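Local atomic coordinates of cycloalternan-forming enzyme (Listeria monocytogenes serovar 1/2a, PDB entry 5F7U), a protein that is a multidomain enzyme of glycoside hydrolase family 31, with a TIM-barrel core, beta-rich domains around it and a family 6 carbohydrate-binding module. Residues A[112-124]-A[223-237]. The protein carries 1 engineered substitution. Numbering follows the deposited sequence.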
loop_
_atom_site.group_PDB
_atom_site.type_symbol
_atom_site.label_atom_id
_atom_site.label_comp_id
_atom_site.label_asym_id
_atom_site.label_seq_id
_atom_site.Cartn_x
_atom_site.Cartn_y
_atom_site.Cartn_z
ATOM N N THR A 112 4.211 41.361 8.315
ATOM C CA THR A 112 5.524 41.318 8.951
ATOM C C THR A 112 6.249 40.057 8.528
ATOM O O THR A 112 5.621 39.005 8.410
ATOM C CB THR A 112 5.406 41.415 10.497
ATOM O OG1 THR A 112 4.844 42.684 10.854
ATOM C CG2 THR A 112 6.787 41.245 11.214
ATOM N N PHE A 113 7.555 40.168 8.267
ATOM C CA PHE A 113 8.401 38.969 8.178
ATOM C C PHE A 113 9.683 39.159 8.962
ATOM O O PHE A 113 10.130 40.299 9.173
ATOM C CB PHE A 113 8.666 38.510 6.719
ATOM C CG PHE A 113 9.433 39.501 5.853
ATOM C CD1 PHE A 113 10.835 39.503 5.808
ATOM C CD2 PHE A 113 8.742 40.391 5.022
ATOM C CE1 PHE A 113 11.521 40.389 4.973
ATOM C CE2 PHE A 113 9.415 41.276 4.177
ATOM C CZ PHE A 113 10.812 41.280 4.153
ATOM N N TYR A 114 10.237 38.039 9.422
ATOM C CA TYR A 114 11.460 38.037 10.211
ATOM C C TYR A 114 12.527 37.294 9.420
ATOM O O TYR A 114 12.327 36.147 9.021
ATOM C CB TYR A 114 11.243 37.363 11.566
ATOM C CG TYR A 114 10.073 37.916 12.346
ATOM C CD1 TYR A 114 10.239 38.993 13.233
ATOM C CD2 TYR A 114 8.789 37.346 12.217
ATOM C CE1 TYR A 114 9.154 39.496 13.945
ATOM C CE2 TYR A 114 7.712 37.843 12.935
ATOM C CZ TYR A 114 7.903 38.910 13.795
ATOM O OH TYR A 114 6.820 39.391 14.511
ATOM N N VAL A 115 13.654 37.948 9.207
ATOM C CA VAL A 115 14.677 37.423 8.316
ATOM C C VAL A 115 15.554 36.425 9.073
ATOM O O VAL A 115 16.088 36.721 10.146
ATOM C CB VAL A 115 15.477 38.568 7.669
ATOM C CG1 VAL A 115 16.566 38.016 6.762
ATOM C CG2 VAL A 115 14.524 39.465 6.872
ATOM N N THR A 116 15.687 35.242 8.487
ATOM C CA THR A 116 16.271 34.098 9.166
ATOM C C THR A 116 17.606 33.654 8.565
ATOM O O THR A 116 17.962 34.035 7.444
ATOM C CB THR A 116 15.294 32.910 9.086
ATOM O OG1 THR A 116 14.956 32.690 7.707
ATOM C CG2 THR A 116 14.007 33.205 9.879
ATOM N N ASP A 117 18.344 32.855 9.334
ATOM C CA ASP A 117 19.468 32.095 8.809
ATOM C C ASP A 117 19.625 30.820 9.616
ATOM O O ASP A 117 19.057 30.693 10.707
ATOM C CB ASP A 117 20.776 32.930 8.804
ATOM C CG ASP A 117 21.753 32.501 7.698
ATOM O OD1 ASP A 117 21.615 31.409 7.101
ATOM O OD2 ASP A 117 22.691 33.280 7.424
ATOM N N TRP A 118 20.367 29.868 9.055
ATOM C CA TRP A 118 20.602 28.576 9.701
ATOM C C TRP A 118 21.560 28.662 10.878
ATOM O O TRP A 118 22.582 29.359 10.819
ATOM C CB TRP A 118 21.092 27.549 8.661
ATOM C CG TRP A 118 19.993 27.146 7.724
ATOM C CD1 TRP A 118 19.758 27.631 6.463
ATOM C CD2 TRP A 118 18.956 26.211 7.997
ATOM N NE1 TRP A 118 18.630 27.034 5.929
ATOM C CE2 TRP A 118 18.108 26.176 6.856
ATOM C CE3 TRP A 118 18.634 25.417 9.113
ATOM C CZ2 TRP A 118 16.984 25.344 6.780
ATOM C CZ3 TRP A 118 17.496 24.591 9.048
ATOM C CH2 TRP A 118 16.690 24.562 7.877
ATOM N N GLU A 119 21.206 27.945 11.945
ATOM C CA GLU A 119 22.089 27.697 13.086
ATOM C C GLU A 119 22.137 26.186 13.245
ATOM O O GLU A 119 21.117 25.505 13.041
ATOM C CB GLU A 119 21.531 28.325 14.353
ATOM C CG GLU A 119 21.421 29.847 14.289
ATOM C CD GLU A 119 20.830 30.472 15.540
ATOM O OE1 GLU A 119 20.310 29.755 16.433
ATOM O OE2 GLU A 119 20.875 31.713 15.619
ATOM N N TYR A 120 23.312 25.654 13.568
ATOM C CA TYR A 120 23.484 24.205 13.672
ATOM C C TYR A 120 24.062 23.844 15.015
ATOM O O TYR A 120 24.661 24.672 15.669
ATOM C CB TYR A 120 24.409 23.667 12.574
ATOM C CG TYR A 120 23.930 23.926 11.166
ATOM C CD1 TYR A 120 23.087 23.005 10.525
ATOM C CD2 TYR A 120 24.336 25.077 10.458
ATOM C CE1 TYR A 120 22.645 23.221 9.223
ATOM C CE2 TYR A 120 23.890 25.307 9.158
ATOM C CZ TYR A 120 23.052 24.370 8.555
ATOM O OH TYR A 120 22.609 24.583 7.266
ATOM N N VAL A 121 23.847 22.599 15.426
ATOM C CA VAL A 121 24.515 22.057 16.608
ATOM C C VAL A 121 26.014 22.036 16.308
ATOM O O VAL A 121 26.430 21.575 15.235
ATOM C CB VAL A 121 23.999 20.632 16.948
ATOM C CG1 VAL A 121 24.845 19.997 18.036
ATOM C CG2 VAL A 121 22.540 20.682 17.388
ATOM N N GLN A 122 26.807 22.546 17.251
ATOM C CA GLN A 122 28.262 22.442 17.178
ATOM C C GLN A 122 28.733 21.221 17.977
ATOM O O GLN A 122 28.890 20.144 17.397
ATOM C CB GLN A 122 28.943 23.749 17.622
ATOM C CG GLN A 122 30.480 23.707 17.700
ATOM C CD GLN A 122 31.145 23.244 16.415
ATOM O OE1 GLN A 122 30.786 23.692 15.319
ATOM N NE2 GLN A 122 32.141 22.352 16.539
ATOM N N ASP A 123 28.921 21.388 19.292
ATOM C CA ASP A 123 29.427 20.333 20.173
ATOM C C ASP A 123 28.436 19.913 21.249
ATOM O O ASP A 123 27.579 20.698 21.654
ATOM C CB ASP A 123 30.702 20.814 20.893
ATOM C CG ASP A 123 31.840 21.129 19.940
ATOM O OD1 ASP A 123 31.852 20.643 18.803
ATOM O OD2 ASP A 123 32.750 21.881 20.339
ATOM N N VAL A 124 28.594 18.681 21.733
ATOM C CA VAL A 124 27.981 18.250 23.004
ATOM C C VAL A 124 28.892 18.739 24.128
ATOM O O VAL A 124 30.068 18.364 24.173
ATOM C CB VAL A 124 27.833 16.712 23.078
ATOM C CG1 VAL A 124 27.246 16.274 24.423
ATOM C CG2 VAL A 124 26.969 16.204 21.924
ATOM N N ASN A 223 27.890 19.304 11.947
ATOM C CA ASN A 223 26.946 20.445 11.816
ATOM C C ASN A 223 25.748 20.055 10.924
ATOM O O ASN A 223 25.297 20.797 10.039
ATOM C CB ASN A 223 27.655 21.704 11.309
ATOM C CG ASN A 223 28.828 22.088 12.177
ATOM O OD1 ASN A 223 28.721 22.136 13.407
ATOM N ND2 ASN A 223 29.973 22.338 11.543
ATOM N N SER A 224 25.269 18.840 11.143
ATOM C CA SER A 224 24.262 18.282 10.265
ATOM C C SER A 224 22.875 18.758 10.724
ATOM O O SER A 224 21.966 18.964 9.910
ATOM C CB SER A 224 24.390 16.756 10.270
ATOM O OG SER A 224 24.060 16.214 11.544
ATOM N N LEU A 225 22.741 18.989 12.030
ATOM C CA LEU A 225 21.447 19.197 12.647
ATOM C C LEU A 225 21.238 20.672 12.957
ATOM O O LEU A 225 22.020 21.273 13.694
ATOM C CB LEU A 225 21.391 18.368 13.942
ATOM C CG LEU A 225 20.180 18.412 14.869
ATOM C CD1 LEU A 225 18.897 18.027 14.135
ATOM C CD2 LEU A 225 20.464 17.474 16.025
ATOM N N GLY A 226 20.177 21.241 12.393
ATOM C CA GLY A 226 20.009 22.692 12.438
ATOM C C GLY A 226 18.587 23.199 12.394
ATOM O O GLY A 226 17.645 22.430 12.176
ATOM N N TRP A 227 18.446 24.502 12.601
ATOM C CA TRP A 227 17.145 25.172 12.639
ATOM C C TRP A 227 17.339 26.552 11.999
ATOM O O TRP A 227 18.444 27.140 12.048
ATOM C CB TRP A 227 16.611 25.297 14.078
ATOM C CG TRP A 227 17.604 25.924 15.016
ATOM C CD1 TRP A 227 17.676 27.242 15.378
ATOM C CD2 TRP A 227 18.705 25.270 15.648
ATOM N NE1 TRP A 227 18.746 27.440 16.222
ATOM C CE2 TRP A 227 19.395 26.247 16.403
ATOM C CE3 TRP A 227 19.172 23.940 15.669
ATOM C CZ2 TRP A 227 20.540 25.943 17.171
ATOM C CZ3 TRP A 227 20.309 23.638 16.423
ATOM C CH2 TRP A 227 20.984 24.641 17.163
ATOM N N LEU A 228 16.261 27.055 11.408
ATOM C CA LEU A 228 16.264 28.303 10.646
ATOM C C LEU A 228 15.541 29.363 11.474
ATOM O O LEU A 228 14.368 29.210 11.778
ATOM C CB LEU A 228 15.559 28.055 9.301
ATOM C CG LEU A 228 15.434 29.232 8.350
ATOM C CD1 LEU A 228 16.805 29.706 7.895
ATOM C CD2 LEU A 228 14.590 28.807 7.151
ATOM N N THR A 229 16.253 30.419 11.880
ATOM C CA THR A 229 15.754 31.316 12.909
ATOM C C THR A 229 16.224 32.749 12.671
ATOM O O THR A 229 17.267 32.968 12.041
ATOM C CB THR A 229 16.182 30.842 14.337
ATOM O OG1 THR A 229 15.593 31.686 15.326
ATOM C CG2 THR A 229 17.701 30.887 14.535
ATOM N N ASP A 230 15.442 33.706 13.153
ATOM C CA ASP A 230 15.917 35.086 13.215
ATOM C C ASP A 230 16.694 35.344 14.512
ATOM O O ASP A 230 17.237 36.439 14.697
ATOM C CB ASP A 230 14.767 36.090 13.024
ATOM C CG ASP A 230 13.820 36.144 14.220
ATOM O OD1 ASP A 230 13.679 35.140 14.950
ATOM O OD2 ASP A 230 13.212 37.198 14.418
ATOM N N GLY A 231 16.729 34.336 15.391
ATOM C CA GLY A 231 17.379 34.413 16.706
ATOM C C GLY A 231 16.557 35.061 17.815
ATOM O O GLY A 231 17.071 35.278 18.929
ATOM N N LYS A 232 15.294 35.379 17.527
ATOM C CA LYS A 232 14.468 36.211 18.414
ATOM C C LYS A 232 12.983 35.839 18.490
ATOM O O LYS A 232 12.409 35.767 19.574
ATOM C CB LYS A 232 14.566 37.687 17.996
ATOM C CG LYS A 232 15.888 38.365 18.319
ATOM C CD LYS A 232 15.862 39.863 18.044
ATOM C CE LYS A 232 16.016 40.168 16.557
ATOM N NZ LYS A 232 16.393 41.590 16.356
ATOM N N ASN A 233 12.364 35.651 17.332
ATOM C CA ASN A 233 10.906 35.576 17.203
ATOM C C ASN A 233 10.417 34.258 16.602
ATOM O O ASN A 233 9.355 33.770 16.968
ATOM C CB ASN A 233 10.396 36.723 16.320
ATOM C CG ASN A 233 10.641 38.089 16.931
ATOM O OD1 ASN A 233 9.897 38.529 17.816
ATOM N ND2 ASN A 233 11.666 38.788 16.439
ATOM N N VAL A 234 11.181 33.717 15.655
ATOM C CA VAL A 234 10.728 32.576 14.855
ATOM C C VAL A 234 11.770 31.481 14.687
ATOM O O VAL A 234 12.972 31.774 14.629
ATOM C CB VAL A 234 10.229 32.989 13.433
ATOM C CG1 VAL A 234 8.975 33.845 13.523
ATOM C CG2 VAL A 234 11.314 33.714 12.632
ATOM N N ILE A 235 11.287 30.229 14.639
ATOM C CA ILE A 235 12.018 29.072 14.076
ATOM C C ILE A 235 11.128 28.560 12.939
ATOM O O ILE A 235 10.005 28.103 13.187
ATOM C CB ILE A 235 12.324 27.972 15.124
ATOM C CG1 ILE A 235 13.317 28.528 16.175
ATOM C CG2 ILE A 235 12.837 26.707 14.426
ATOM C CD1 ILE A 235 13.399 27.744 17.471
ATOM N N ASN A 236 11.597 28.695 11.695
ATOM C CA ASN A 236 10.754 28.425 10.518
ATOM C C ASN A 236 10.980 27.080 9.860
ATOM O O ASN A 236 10.124 26.611 9.083
ATOM C CB ASN A 236 10.902 29.536 9.453
ATOM C CG ASN A 236 10.178 30.816 9.844
ATOM O OD1 ASN A 236 9.307 30.798 10.710
ATOM N ND2 ASN A 236 10.517 31.924 9.198
ATOM N N GLN A 237 12.138 26.478 10.127
ATOM C CA GLN A 237 12.464 25.174 9.534
ATOM C C GLN A 237 13.485 24.435 10.377
ATOM O O GLN A 237 14.231 25.061 11.132
ATOM C CB GLN A 237 13.045 25.333 8.121
ATOM C CG GLN A 237 12.056 25.665 7.006
ATOM C CD GLN A 237 12.654 25.502 5.619
ATOM O OE1 GLN A 237 13.855 25.766 5.403
ATOM N NE2 GLN A 237 11.819 25.075 4.660
HETATM O O HOH W 1 12.453 31.906 7.129
HETATM O O HOH W 2 27.880 18.916 14.745
#
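E119 and W227 face each other as a hydrogen-bonded pair of the antiparallel ladder between strands 117-124 and 226-229, their main chains joined by two mutual N-H...O bonds. The glutamate can be followed outward. Its CB lies 3.5 Å from W227 NE1, CG passes the methyl CG2 of T229, and CD rests 3.3 Å from that same methyl. At the tip OE1 accepts W227 NE1 at 2.8 Å, a bent bond (141° at the hydrogen) that reaches the anti side of the carboxylate from somewhat out of its plane, while OE2 forms a salt bridge with K88. A long acid suits this place because its extended chain brings one oxygen to the indole and the other to the lysine. W227 has CG lodged between its own N and carbonyl carbon (chi1 52°), which folds the indole back over the neighbouring strand: E119 O sits 3.5 Å above the ring and V121 CG2 at its edge.

On the other face of the ladder, W118, Y120 and L228 pack together with G226. L228 CB stands over the six-membered ring of W118, 3.8 Å from its centroid, and the edge of that indole runs along G226, whose lack of a side chain leaves room for the tyrosine: Y120 CD1 lies 3.6 Å from G226 CA. Where the ladder ends, D230 forms an Asx turn, its OD1 accepting the backbone N-H groups of K232, N233 and V234, and OD2 accepts N233 ND2. N233 in turn lays its CB and amide over the Y114 ring, the planes 26° apart.

The contact thus pairs strand 106-129, which also pairs with 91-100, with strand 214-229. Buried carboxylate charge is met by lysine, indole and backbone N-H groups, which probably stabilises the ionised form of both acids.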